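Local structure of salicylate 5-hydroxylase, large oxygenase component (Ralstonia sp., 7C8Z) at residues A[234-239]-A[427-432]; A[239-244]-A[274-279]; A[245-250]-A[387-392]; A[264-269]-A[417-422]. The protein catalyses the 5-hydroxylation of salicylate to gentisate as the large oxygenase component of a multicomponent system that uses NADH and oxygen, with a [2Fe-2S] cluster and a mononuclear iron. All coordinates share one frame; numbering follows the deposited sequence.

Contact 1 (A[234-239]-A[427-432]); sequences MQENIK and TLIRGM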
loop_
_atom_site.group_PDB
_atom_site.type_symbol
_atom_site.label_atom_id
_atom_site.label_comp_id
_atom_site.label_asym_id
_atom_site.label_seq_id
_atom_site.Cartn_x
_atom_site.Cartn_y
_atom_site.Cartn_z
ATOM N N MET A 234 1.333 1.220 -24.039
ATOM C CA MET A 234 -0.024 0.983 -24.515
ATOM C C MET A 234 -0.170 1.420 -25.965
ATOM O O MET A 234 -0.705 0.679 -26.799
ATOM C CB MET A 234 -1.038 1.702 -23.626
ATOM C CG MET A 234 -2.488 1.449 -24.020
ATOM S SD MET A 234 -2.816 -0.274 -24.439
ATOM C CE MET A 234 -3.022 -1.019 -22.822
ATOM N N GLN A 235 0.327 2.616 -26.289
ATOM C CA GLN A 235 0.317 3.064 -27.679
ATOM C C GLN A 235 1.032 2.062 -28.573
ATOM O O GLN A 235 0.469 1.581 -29.566
ATOM C CB GLN A 235 0.946 4.454 -27.782
ATOM C CG GLN A 235 0.023 5.562 -27.296
ATOM C CD GLN A 235 -1.088 5.867 -28.289
ATOM O OE1 GLN A 235 -1.038 5.440 -29.444
ATOM N NE2 GLN A 235 -2.102 6.604 -27.840
ATOM N N GLU A 236 2.267 1.709 -28.207
ATOM C CA GLU A 236 2.989 0.650 -28.902
ATOM C C GLU A 236 2.105 -0.569 -29.114
ATOM O O GLU A 236 2.028 -1.109 -30.224
ATOM C CB GLU A 236 4.228 0.247 -28.105
ATOM C CG GLU A 236 5.314 1.287 -28.027
ATOM C CD GLU A 236 6.535 0.770 -27.298
ATOM O OE1 GLU A 236 6.699 -0.464 -27.205
ATOM O OE2 GLU A 236 7.331 1.596 -26.810
ATOM N N ASN A 237 1.393 -0.987 -28.063
ATOM C CA ASN A 237 0.656 -2.243 -28.143
ATOM C C ASN A 237 -0.425 -2.183 -29.212
ATOM O O ASN A 237 -0.712 -3.196 -29.859
ATOM C CB ASN A 237 0.051 -2.589 -26.780
ATOM C CG ASN A 237 -0.529 -3.990 -26.739
ATOM O OD1 ASN A 237 0.191 -4.969 -26.546
ATOM N ND2 ASN A 237 -1.836 -4.094 -26.921
ATOM N N ILE A 238 -1.001 -1.002 -29.446
ATOM C CA ILE A 238 -1.994 -0.856 -30.500
ATOM C C ILE A 238 -1.376 -0.310 -31.777
ATOM O O ILE A 238 -2.074 -0.141 -32.785
ATOM C CB ILE A 238 -3.178 0.002 -30.011
ATOM C CG1 ILE A 238 -3.569 -0.435 -28.605
ATOM C CG2 ILE A 238 -4.401 -0.167 -30.905
ATOM C CD1 ILE A 238 -4.055 -1.874 -28.543
ATOM N N LYS A 239 -0.068 -0.056 -31.767
ATOM C CA LYS A 239 0.720 0.113 -32.977
ATOM C C LYS A 239 1.527 -1.143 -33.306
ATOM O O LYS A 239 2.426 -1.093 -34.150
ATOM C CB LYS A 239 1.642 1.328 -32.834
ATOM C CG LYS A 239 0.903 2.645 -32.629
ATOM C CD LYS A 239 1.841 3.763 -32.191
ATOM C CE LYS A 239 1.091 5.070 -31.953
ATOM N NZ LYS A 239 0.214 5.473 -33.096
ATOM N N THR A 427 6.606 -0.800 -38.077
ATOM C CA THR A 427 6.817 0.547 -38.594
ATOM C C THR A 427 6.031 1.592 -37.813
ATOM O O THR A 427 6.464 2.746 -37.730
ATOM C CB THR A 427 6.451 0.604 -40.080
ATOM O OG1 THR A 427 6.653 1.932 -40.581
ATOM C CG2 THR A 427 5.008 0.196 -40.294
ATOM N N LEU A 428 4.889 1.221 -37.229
ATOM C CA LEU A 428 4.126 2.198 -36.458
ATOM C C LEU A 428 4.872 2.607 -35.194
ATOM O O LEU A 428 4.861 3.781 -34.812
ATOM C CB LEU A 428 2.750 1.637 -36.107
ATOM C CG LEU A 428 1.849 1.214 -37.262
ATOM C CD1 LEU A 428 0.460 0.857 -36.762
ATOM C CD2 LEU A 428 1.776 2.319 -38.285
ATOM N N ILE A 429 5.558 1.661 -34.558
ATOM C CA ILE A 429 6.352 1.993 -33.381
ATOM C C ILE A 429 7.577 2.808 -33.777
ATOM O O ILE A 429 7.971 3.747 -33.073
ATOM C CB ILE A 429 6.731 0.708 -32.625
ATOM C CG1 ILE A 429 5.481 -0.146 -32.403
ATOM C CG2 ILE A 429 7.398 1.046 -31.301
ATOM C CD1 ILE A 429 5.743 -1.458 -31.703
ATOM N N ARG A 430 8.199 2.463 -34.905
ATOM C CA ARG A 430 9.345 3.232 -35.377
ATOM C C ARG A 430 8.945 4.668 -35.692
ATOM O O ARG A 430 9.682 5.610 -35.382
ATOM C CB ARG A 430 9.965 2.550 -36.598
ATOM C CG ARG A 430 10.776 1.319 -36.223
ATOM C CD ARG A 430 11.487 0.663 -37.401
ATOM N NE ARG A 430 10.639 0.460 -38.570
ATOM C CZ ARG A 430 10.143 -0.720 -38.921
ATOM N NH1 ARG A 430 10.394 -1.791 -38.178
ATOM N NH2 ARG A 430 9.391 -0.832 -40.005
ATOM N N GLY A 431 7.762 4.859 -36.278
ATOM C CA GLY A 431 7.285 6.208 -36.519
ATOM C C GLY A 431 6.928 6.932 -35.237
ATOM O O GLY A 431 7.216 8.126 -35.083
ATOM N N MET A 432 6.280 6.226 -34.310
ATOM C CA MET A 432 5.988 6.792 -33.002
ATOM C C MET A 432 7.251 7.342 -32.364
ATOM O O MET A 432 7.277 8.476 -31.883
ATOM C CB MET A 432 5.347 5.727 -32.106
ATOM C CG MET A 432 5.141 6.149 -30.662
ATOM S SD MET A 432 4.210 4.930 -29.710
ATOM C CE MET A 432 4.925 5.144 -28.088
#

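Contact 2 (A[239-244]-A[274-279]); sequences KDPYHP and AAMIST. With FE (Fe (III) ion), chain J.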
loop_
_atom_site.group_PDB
_atom_site.type_symbol
_atom_site.label_atom_id
_atom_site.label_comp_id
_atom_site.label_asym_id
_atom_site.label_seq_id
_atom_site.Cartn_x
_atom_site.Cartn_y
_atom_site.Cartn_z
ATOM N N LYS A 239 -0.068 -0.056 -31.767
ATOM C CA LYS A 239 0.720 0.113 -32.977
ATOM C C LYS A 239 1.527 -1.143 -33.306
ATOM O O LYS A 239 2.426 -1.093 -34.150
ATOM C CB LYS A 239 1.642 1.328 -32.834
ATOM C CG LYS A 239 0.903 2.645 -32.629
ATOM C CD LYS A 239 1.841 3.763 -32.191
ATOM C CE LYS A 239 1.091 5.070 -31.953
ATOM N NZ LYS A 239 0.214 5.473 -33.096
ATOM N N ASP A 240 1.208 -2.269 -32.663
ATOM C CA ASP A 240 1.906 -3.539 -32.849
ATOM C C ASP A 240 0.999 -4.480 -33.630
ATOM O O ASP A 240 0.074 -5.070 -33.053
ATOM C CB ASP A 240 2.266 -4.141 -31.488
ATOM C CG ASP A 240 3.227 -5.312 -31.588
ATOM O OD1 ASP A 240 3.340 -5.924 -32.670
ATOM O OD2 ASP A 240 3.867 -5.628 -30.562
ATOM N N PRO A 241 1.234 -4.683 -34.919
ATOM C CA PRO A 241 0.253 -5.398 -35.747
ATOM C C PRO A 241 0.417 -6.910 -35.779
ATOM O O PRO A 241 -0.538 -7.618 -36.112
ATOM C CB PRO A 241 0.468 -4.794 -37.144
ATOM C CG PRO A 241 1.771 -4.009 -37.074
ATOM C CD PRO A 241 2.373 -4.202 -35.713
ATOM N N TYR A 242 1.602 -7.430 -35.471
ATOM C CA TYR A 242 1.850 -8.856 -35.628
ATOM C C TYR A 242 1.929 -9.615 -34.311
ATOM O O TYR A 242 2.093 -10.838 -34.326
ATOM C CB TYR A 242 3.121 -9.080 -36.455
ATOM C CG TYR A 242 4.430 -9.058 -35.698
ATOM C CD1 TYR A 242 4.872 -7.910 -35.054
ATOM C CD2 TYR A 242 5.246 -10.183 -35.668
ATOM C CE1 TYR A 242 6.087 -7.893 -34.383
ATOM C CE2 TYR A 242 6.454 -10.178 -35.004
ATOM C CZ TYR A 242 6.872 -9.035 -34.363
ATOM O OH TYR A 242 8.081 -9.049 -33.705
ATOM N N HIS A 243 1.830 -8.931 -33.181
ATOM C CA HIS A 243 1.676 -9.603 -31.895
ATOM C C HIS A 243 0.321 -10.293 -31.702
ATOM O O HIS A 243 0.292 -11.380 -31.112
ATOM C CB HIS A 243 1.932 -8.609 -30.751
ATOM C CG HIS A 243 0.695 -7.959 -30.210
ATOM N ND1 HIS A 243 0.300 -6.693 -30.580
ATOM C CD2 HIS A 243 -0.229 -8.396 -29.321
ATOM C CE1 HIS A 243 -0.817 -6.380 -29.949
ATOM N NE2 HIS A 243 -1.160 -7.397 -29.181
ATOM N N PRO A 244 -0.814 -9.739 -32.179
ATOM C CA PRO A 244 -2.107 -10.377 -31.850
ATOM C C PRO A 244 -2.222 -11.826 -32.289
ATOM O O PRO A 244 -2.789 -12.644 -31.554
ATOM C CB PRO A 244 -3.128 -9.486 -32.574
ATOM C CG PRO A 244 -2.459 -8.173 -32.700
ATOM C CD PRO A 244 -1.029 -8.508 -32.967
ATOM N N ALA A 274 -2.160 6.466 -35.748
ATOM C CA ALA A 274 -2.091 5.307 -36.629
ATOM C C ALA A 274 -3.438 4.606 -36.689
ATOM O O ALA A 274 -4.297 4.786 -35.825
ATOM C CB ALA A 274 -1.002 4.322 -36.184
ATOM N N ALA A 275 -3.615 3.816 -37.744
ATOM C CA ALA A 275 -4.812 3.006 -37.920
ATOM C C ALA A 275 -4.391 1.650 -38.461
ATOM O O ALA A 275 -3.719 1.577 -39.494
ATOM C CB ALA A 275 -5.810 3.680 -38.870
ATOM N N MET A 276 -4.778 0.586 -37.766
ATOM C CA MET A 276 -4.546 -0.782 -38.212
ATOM C C MET A 276 -5.877 -1.325 -38.707
ATOM O O MET A 276 -6.832 -1.431 -37.929
ATOM C CB MET A 276 -3.967 -1.642 -37.086
ATOM C CG MET A 276 -2.602 -1.152 -36.602
ATOM S SD MET A 276 -1.773 -2.130 -35.323
ATOM C CE MET A 276 -3.093 -3.212 -34.772
ATOM N N ILE A 277 -5.935 -1.662 -39.997
ATOM C CA ILE A 277 -7.158 -2.024 -40.700
ATOM C C ILE A 277 -7.012 -3.456 -41.177
ATOM O O ILE A 277 -5.966 -3.818 -41.723
ATOM C CB ILE A 277 -7.392 -1.093 -41.909
ATOM C CG1 ILE A 277 -7.351 0.380 -41.496
ATOM C CG2 ILE A 277 -8.672 -1.447 -42.637
ATOM C CD1 ILE A 277 -6.083 1.084 -41.929
ATOM N N SER A 278 -8.047 -4.269 -40.984
ATOM C CA SER A 278 -7.950 -5.641 -41.459
ATOM C C SER A 278 -9.318 -6.167 -41.859
ATOM O O SER A 278 -10.350 -5.786 -41.291
ATOM C CB SER A 278 -7.324 -6.582 -40.417
ATOM O OG SER A 278 -6.862 -7.770 -41.050
ATOM N N THR A 279 -9.293 -7.071 -42.837
ATOM C CA THR A 279 -10.470 -7.784 -43.325
ATOM C C THR A 279 -10.353 -9.286 -43.062
ATOM O O THR A 279 -10.517 -9.747 -41.929
ATOM C CB THR A 279 -10.677 -7.579 -44.831
ATOM O OG1 THR A 279 -10.876 -6.185 -45.102
ATOM C CG2 THR A 279 -11.892 -8.364 -45.297
HETATM FE FE FE J . -3.117 -7.156 -28.012
HETATM O O HOH W 1 -4.968 -7.398 -29.274
#

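Contact 3 (A[245-250]-A[387-392]); sequences GLLHTW and ADDGEV. With FE (Fe (III) ion), chain J.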
loop_
_atom_site.group_PDB
_atom_site.type_symbol
_atom_site.label_atom_id
_atom_site.label_comp_id
_atom_site.label_asym_id
_atom_site.label_seq_id
_atom_site.Cartn_x
_atom_site.Cartn_y
_atom_site.Cartn_z
ATOM N N GLY A 245 -1.696 -12.174 -33.459
ATOM C CA GLY A 245 -1.748 -13.558 -33.891
ATOM C C GLY A 245 -0.790 -14.475 -33.162
ATOM O O GLY A 245 -0.833 -15.691 -33.382
ATOM N N LEU A 246 0.071 -13.922 -32.307
ATOM C CA LEU A 246 1.050 -14.699 -31.561
ATOM C C LEU A 246 0.858 -14.633 -30.056
ATOM O O LEU A 246 1.202 -15.594 -29.364
ATOM C CB LEU A 246 2.476 -14.232 -31.899
ATOM C CG LEU A 246 2.875 -14.245 -33.380
ATOM C CD1 LEU A 246 4.241 -13.600 -33.575
ATOM C CD2 LEU A 246 2.860 -15.659 -33.935
ATOM N N LEU A 247 0.316 -13.532 -29.534
ATOM C CA LEU A 247 0.105 -13.383 -28.100
ATOM C C LEU A 247 -1.277 -13.886 -27.691
ATOM O O LEU A 247 -1.389 -14.743 -26.810
ATOM C CB LEU A 247 0.291 -11.915 -27.694
ATOM C CG LEU A 247 -0.103 -11.509 -26.270
ATOM C CD1 LEU A 247 1.007 -11.878 -25.313
ATOM C CD2 LEU A 247 -0.395 -10.016 -26.194
ATOM N N HIS A 248 -2.330 -13.368 -28.327
ATOM C CA HIS A 248 -3.708 -13.768 -28.038
ATOM C C HIS A 248 -4.002 -15.076 -28.760
ATOM O O HIS A 248 -4.352 -15.080 -29.943
ATOM C CB HIS A 248 -4.695 -12.687 -28.468
ATOM C CG HIS A 248 -4.344 -11.317 -27.983
ATOM N ND1 HIS A 248 -3.912 -11.068 -26.698
ATOM C CD2 HIS A 248 -4.363 -10.119 -28.613
ATOM C CE1 HIS A 248 -3.678 -9.775 -26.559
ATOM N NE2 HIS A 248 -3.946 -9.177 -27.705
ATOM N N THR A 249 -3.893 -16.198 -28.047
ATOM C CA THR A 249 -4.165 -17.505 -28.636
ATOM C C THR A 249 -5.655 -17.803 -28.720
ATOM O O THR A 249 -6.044 -18.973 -28.819
ATOM C CB THR A 249 -3.450 -18.609 -27.853
ATOM O OG1 THR A 249 -3.478 -18.303 -26.454
ATOM C CG2 THR A 249 -1.999 -18.750 -28.324
ATOM N N TRP A 250 -6.484 -16.760 -28.709
ATOM C CA TRP A 250 -7.930 -16.876 -28.829
ATOM C C TRP A 250 -8.318 -16.318 -30.188
ATOM O O TRP A 250 -9.252 -15.520 -30.302
ATOM C CB TRP A 250 -8.635 -16.114 -27.698
ATOM C CG TRP A 250 -9.899 -16.760 -27.163
ATOM C CD1 TRP A 250 -10.008 -17.554 -26.055
ATOM C CD2 TRP A 250 -11.227 -16.640 -27.700
ATOM N NE1 TRP A 250 -11.315 -17.947 -25.879
ATOM C CE2 TRP A 250 -12.082 -17.398 -26.873
ATOM C CE3 TRP A 250 -11.774 -15.972 -28.802
ATOM C CZ2 TRP A 250 -13.453 -17.506 -27.112
ATOM C CZ3 TRP A 250 -13.134 -16.079 -29.038
ATOM C CH2 TRP A 250 -13.959 -16.841 -28.197
ATOM N N ALA A 387 -6.687 -9.063 -21.424
ATOM C CA ALA A 387 -5.891 -9.177 -20.200
ATOM C C ALA A 387 -4.410 -9.394 -20.504
ATOM O O ALA A 387 -3.537 -8.841 -19.812
ATOM C CB ALA A 387 -6.433 -10.309 -19.326
ATOM N N ASP A 388 -4.114 -10.192 -21.537
ATOM C CA ASP A 388 -2.734 -10.403 -21.972
ATOM C C ASP A 388 -2.007 -9.083 -22.200
ATOM O O ASP A 388 -0.810 -8.968 -21.915
ATOM C CB ASP A 388 -2.709 -11.249 -23.246
ATOM C CG ASP A 388 -3.331 -12.622 -23.053
ATOM O OD1 ASP A 388 -3.201 -13.187 -21.948
ATOM O OD2 ASP A 388 -3.940 -13.143 -24.013
ATOM N N ASP A 389 -2.713 -8.077 -22.722
ATOM C CA ASP A 389 -2.066 -6.815 -23.067
ATOM C C ASP A 389 -1.518 -6.125 -21.826
ATOM O O ASP A 389 -0.339 -5.752 -21.775
ATOM C CB ASP A 389 -3.050 -5.910 -23.805
ATOM C CG ASP A 389 -3.450 -6.470 -25.153
ATOM O OD1 ASP A 389 -2.551 -6.927 -25.894
ATOM O OD2 ASP A 389 -4.662 -6.462 -25.469
ATOM N N GLY A 390 -2.368 -5.931 -20.819
ATOM C CA GLY A 390 -1.896 -5.366 -19.568
ATOM C C GLY A 390 -0.790 -6.193 -18.942
ATOM O O GLY A 390 0.185 -5.646 -18.408
ATOM N N GLU A 391 -0.912 -7.524 -19.009
ATOM C CA GLU A 391 0.126 -8.366 -18.419
ATOM C C GLU A 391 1.482 -8.111 -19.077
ATOM O O GLU A 391 2.479 -7.846 -18.390
ATOM C CB GLU A 391 -0.262 -9.840 -18.527
ATOM C CG GLU A 391 -1.591 -10.215 -17.858
ATOM C CD GLU A 391 -1.532 -10.282 -16.338
ATOM O OE1 GLU A 391 -0.824 -9.464 -15.708
ATOM O OE2 GLU A 391 -2.203 -11.168 -15.769
ATOM N N VAL A 392 1.530 -8.152 -20.413
ATOM C CA VAL A 392 2.813 -8.005 -21.097
ATOM C C VAL A 392 3.340 -6.586 -20.952
ATOM O O VAL A 392 4.558 -6.375 -20.927
ATOM C CB VAL A 392 2.735 -8.429 -22.581
ATOM C CG1 VAL A 392 2.229 -9.854 -22.698
ATOM C CG2 VAL A 392 1.879 -7.463 -23.406
HETATM FE FE FE J . -3.117 -7.156 -28.012
HETATM O O HOH W 1 -4.968 -7.398 -29.274
#

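Contact 4 (A[264-269]-A[417-422]); sequences ELKMDA and IGDTDH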
loop_
_atom_site.group_PDB
_atom_site.type_symbol
_atom_site.label_atom_id
_atom_site.label_comp_id
_atom_site.label_asym_id
_atom_site.label_seq_id
_atom_site.Cartn_x
_atom_site.Cartn_y
_atom_site.Cartn_z
ATOM N N GLU A 264 -3.982 -3.677 -43.781
ATOM C CA GLU A 264 -3.155 -2.530 -44.124
ATOM C C GLU A 264 -3.107 -1.599 -42.922
ATOM O O GLU A 264 -4.084 -1.479 -42.185
ATOM C CB GLU A 264 -3.710 -1.787 -45.348
ATOM C CG GLU A 264 -5.215 -1.528 -45.291
ATOM C CD GLU A 264 -5.736 -0.797 -46.515
ATOM O OE1 GLU A 264 -4.939 -0.107 -47.187
ATOM O OE2 GLU A 264 -6.947 -0.914 -46.810
ATOM N N LEU A 265 -1.966 -0.953 -42.721
ATOM C CA LEU A 265 -1.784 -0.060 -41.587
ATOM C C LEU A 265 -1.297 1.289 -42.098
ATOM O O LEU A 265 -0.371 1.353 -42.913
ATOM C CB LEU A 265 -0.838 -0.666 -40.545
ATOM C CG LEU A 265 0.504 -1.195 -41.015
ATOM C CD1 LEU A 265 1.549 -0.160 -40.711
ATOM C CD2 LEU A 265 0.834 -2.510 -40.341
ATOM N N LYS A 266 -1.939 2.359 -41.636
ATOM C CA LYS A 266 -1.665 3.711 -42.096
ATOM C C LYS A 266 -1.325 4.629 -40.929
ATOM O O LYS A 266 -1.651 4.350 -39.773
ATOM C CB LYS A 266 -2.864 4.276 -42.867
ATOM C CG LYS A 266 -3.202 3.497 -44.128
ATOM C CD LYS A 266 -4.702 3.393 -44.310
ATOM C CE LYS A 266 -5.074 2.959 -45.712
ATOM N NZ LYS A 266 -6.133 3.848 -46.259
ATOM N N MET A 267 -0.654 5.734 -41.252
ATOM C CA MET A 267 -0.199 6.712 -40.275
ATOM C C MET A 267 -0.516 8.108 -40.791
ATOM O O MET A 267 -0.802 8.304 -41.975
ATOM C CB MET A 267 1.310 6.611 -40.013
ATOM C CG MET A 267 1.706 5.657 -38.918
ATOM S SD MET A 267 3.502 5.462 -38.789
ATOM C CE MET A 267 3.875 4.678 -40.353
ATOM N N ASP A 268 -0.463 9.085 -39.891
ATOM C CA ASP A 268 -0.595 10.472 -40.300
ATOM C C ASP A 268 0.779 11.014 -40.691
ATOM O O ASP A 268 1.786 10.303 -40.660
ATOM C CB ASP A 268 -1.266 11.302 -39.202
ATOM C CG ASP A 268 -0.326 11.653 -38.060
ATOM O OD1 ASP A 268 0.464 10.783 -37.640
ATOM O OD2 ASP A 268 -0.398 12.801 -37.566
ATOM N N ALA A 269 0.823 12.300 -41.042
ATOM C CA ALA A 269 2.042 12.875 -41.602
ATOM C C ALA A 269 3.203 12.784 -40.621
ATOM O O ALA A 269 4.341 12.514 -41.020
ATOM C CB ALA A 269 1.798 14.326 -42.016
ATOM N N ILE A 417 9.796 3.711 -42.201
ATOM C CA ILE A 417 8.618 4.264 -41.545
ATOM C C ILE A 417 7.633 4.645 -42.641
ATOM O O ILE A 417 7.884 5.585 -43.405
ATOM C CB ILE A 417 8.965 5.476 -40.671
ATOM C CG1 ILE A 417 9.957 5.081 -39.576
ATOM C CG2 ILE A 417 7.706 6.086 -40.082
ATOM C CD1 ILE A 417 10.484 6.251 -38.768
ATOM N N GLY A 418 6.513 3.931 -42.727
ATOM C CA GLY A 418 5.524 4.243 -43.743
ATOM C C GLY A 418 4.366 3.270 -43.829
ATOM O O GLY A 418 4.444 2.156 -43.303
ATOM N N ASP A 419 3.295 3.674 -44.511
ATOM C CA ASP A 419 2.119 2.822 -44.661
ATOM C C ASP A 419 2.462 1.545 -45.420
ATOM O O ASP A 419 3.128 1.583 -46.458
ATOM C CB ASP A 419 1.004 3.579 -45.390
ATOM C CG ASP A 419 0.600 4.865 -44.683
ATOM O OD1 ASP A 419 1.279 5.262 -43.711
ATOM O OD2 ASP A 419 -0.402 5.481 -45.102
ATOM N N THR A 420 2.027 0.408 -44.889
ATOM C CA THR A 420 2.278 -0.895 -45.488
ATOM C C THR A 420 0.958 -1.561 -45.856
ATOM O O THR A 420 -0.125 -1.096 -45.488
ATOM C CB THR A 420 3.075 -1.813 -44.551
ATOM O OG1 THR A 420 2.209 -2.311 -43.524
ATOM C CG2 THR A 420 4.241 -1.065 -43.918
ATOM N N ASP A 421 1.063 -2.655 -46.616
ATOM C CA ASP A 421 -0.088 -3.454 -47.022
ATOM C C ASP A 421 -0.121 -4.830 -46.353
ATOM O O ASP A 421 -0.830 -5.726 -46.824
ATOM C CB ASP A 421 -0.111 -3.608 -48.545
ATOM C CG ASP A 421 1.143 -4.285 -49.092
ATOM O OD1 ASP A 421 2.241 -3.700 -48.968
ATOM O OD2 ASP A 421 1.031 -5.398 -49.655
ATOM N N HIS A 422 0.621 -5.010 -45.256
ATOM C CA HIS A 422 0.684 -6.267 -44.511
ATOM C C HIS A 422 0.799 -5.946 -43.020
ATOM O O HIS A 422 0.953 -4.779 -42.645
ATOM C CB HIS A 422 1.853 -7.125 -45.011
ATOM C CG HIS A 422 3.176 -6.430 -44.920
ATOM N ND1 HIS A 422 4.077 -6.686 -43.910
ATOM C CD2 HIS A 422 3.760 -5.502 -45.717
ATOM C CE1 HIS A 422 5.153 -5.937 -44.080
ATOM N NE2 HIS A 422 4.987 -5.210 -45.170
HETATM O O HOH W 2 -2.057 8.051 -44.055
#

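Contact 1 (A[234-239]-A[427-432])
M432 lays its thioether across the side chains of Q235, E236 and K239. Its sulfur is the hub: SD of M432 lies 3.6 Å from CD of K239 and 3.8 Å from CB of Q235, and beyond it CE of M432 reaches CG of E236 at 3.9 Å. CG of M432 stands anti to the backbone N (chi1 173°), and chi2 is extended too, which carries the sulfur straight out from its helix toward the other one. The lysine chain and the methionine meet at about a right angle, methylene against sulfur. I429 brings two branches: CG2 touches CG of E236, while CG1 packs 3.6 Å from the carbonyl O of K239. L428 uses CB, which sits 3.5 Å from CB of K239. These residues join helix 232-238, just ahead of the iron ligands of the catalytic domain, to the C-terminal helix 427-440; the short helical pieces run roughly antiparallel, 144° between directions, with axes 9.3 Å apart. No hydrogen bond crosses between them. The polar ends of the buried chains are served by neighbours: NZ of K239 is hydrogen-bonded to OG1 of T325 and O of R272, and OE2 of E236 to the hydroxyls of Y433 and Y49. I429 also packs on R113 of the second subunit, a residue of that subunit's Rieske domain, which here meets helix 427-440.

Contact 2 (A[239-244]-A[274-279])
M276 rests its sulfur on P241, with SD of M276 3.9 Å from CB of P241 and equally near its CA. The same sulfur lies 4.0 Å from N of D240, reaching the backbone where K239 leads out of helix 232-238. CG of M276 is anti to its own carbonyl carbon (chi1 -62°) and the chain then runs extended, so that only the terminal methyl CE turns back, toward O of D240. This is the close part of the contact, together with the lysine end: NZ of K239, bonded to T325 and R272, passes 3.5 Å from CB of A274. Toward S278 and T279 the strand draws away from the loop, and T279 is exposed; no hydrogen bond joins the two segments anywhere. Within the loop, ND1 of H243 donates to O of D240 at 3.0 Å, a bent bond (131°) that approaches from above the carbonyl plane and helps fix the ring's rotation. NE2 of H243, across the ring, is then directed at the iron, 2.3 Å away. D240 itself bridges subunits, its OD2 forming a salt bridge with R113 and a hydrogen bond with H133, both of the second subunit. An aspartate linking an iron-ligand histidine to the histidine of the neighbouring subunit's cluster site is typical of Rieske oxygenases, where it lies on the likely electron route to the mononuclear iron.

Contact 3 (A[245-250]-A[387-392])
OD1 of D389 is held by the iron at 2.2 Å and by a weak hydrogen bond from ND2 of N237. The metal is also bound by NE2 of H248, again at 2.2 Å, and by a water. The two ligands stand across one another, ring and carboxylate planes 84° apart, with OD1 of D389 3.1 Å from CE1 of H248 at the ring's edge. On the other nitrogen, ND1 of H248 points to OD2 of D388 in a weak, long but straight bond (3.4 Å, 166°); here carboxylate and ring are nearly coplanar. D388 probably helps to orient the histidine from the second shell. L247 closes the contact on its apolar side. With CG anti to the backbone N (chi1 171°), it sends CD1 tip to tip against CG1 of V392 at 3.5 Å, while CD2 lies beside CB of D388. Y132 of the second subunit packs on L247 as well. H243 supplies the remaining protein ligand, completing the two-histidine, one-carboxylate facial triad of mononuclear non-heme iron, the catalytic iron site of Rieske oxygenases.

Contact 4 (A[264-269]-A[417-422])
L265 and T420 pair through their backbones. N of T420 donates to O of L265 at 3.2 Å, nearly along the C=O axis, and N of L265 returns a weak bond to O of T420 at 3.3 Å. The same O of L265 also receives a CA-H contact from D419, 3.4 Å from CA to O. Next along, N of M267 is taken by the carboxylate of D419, whose OD1 is 3.2 Å away and is met from above the carboxylate plane, 49° out of it. The other oxygen, OD2, lies against CB of K266 at 3.5 Å. NZ of K266 turns from D419 to the hydroxyl of Y207. The L265-T420 pair, a single antiparallel hydrogen-bonded bridge, sets the loop 417-422 along strand 263-267, the outermost strand within this chain of the catalytic domain's antiparallel sheet; the strand's other edge is bonded to 274-278. OG1 of T420 lies between the backbone N and the carbonyl carbon (chi1 76°), which places it to donate to O of H422 at 2.9 Å and brings it close to CG of L265. CD2 of L265 reaches O of H422 too. Ahead of the bridge, N of G418 bonds OG1 of T427, and CE of M267 packs 3.6 Å from that amide nitrogen and 4.1 Å from CG2 of I417.

Overall arrangement
All four contacts lie in the catalytic domain. From the N-terminal side, helix 232-238 opens contact 1, which closes only at 427-432 near the C terminus and encloses the other three. K239 belongs to contacts 1 and 2. Contact 2 closes a short loop from 239-244 to strand 274-278. Contact 3, from 245-250 to helix 387-402, crosses it, and the two share the iron and its water. Contact 4, from strand 263-267 to 417-422, crosses contacts 2 and 3. Strands 263-267 and 274-278 are sheet neighbours joining contacts 2 and 4. L428 packs on both strands, and N237 reaches D389, tying the sheet edge, C-terminal helix and iron site together.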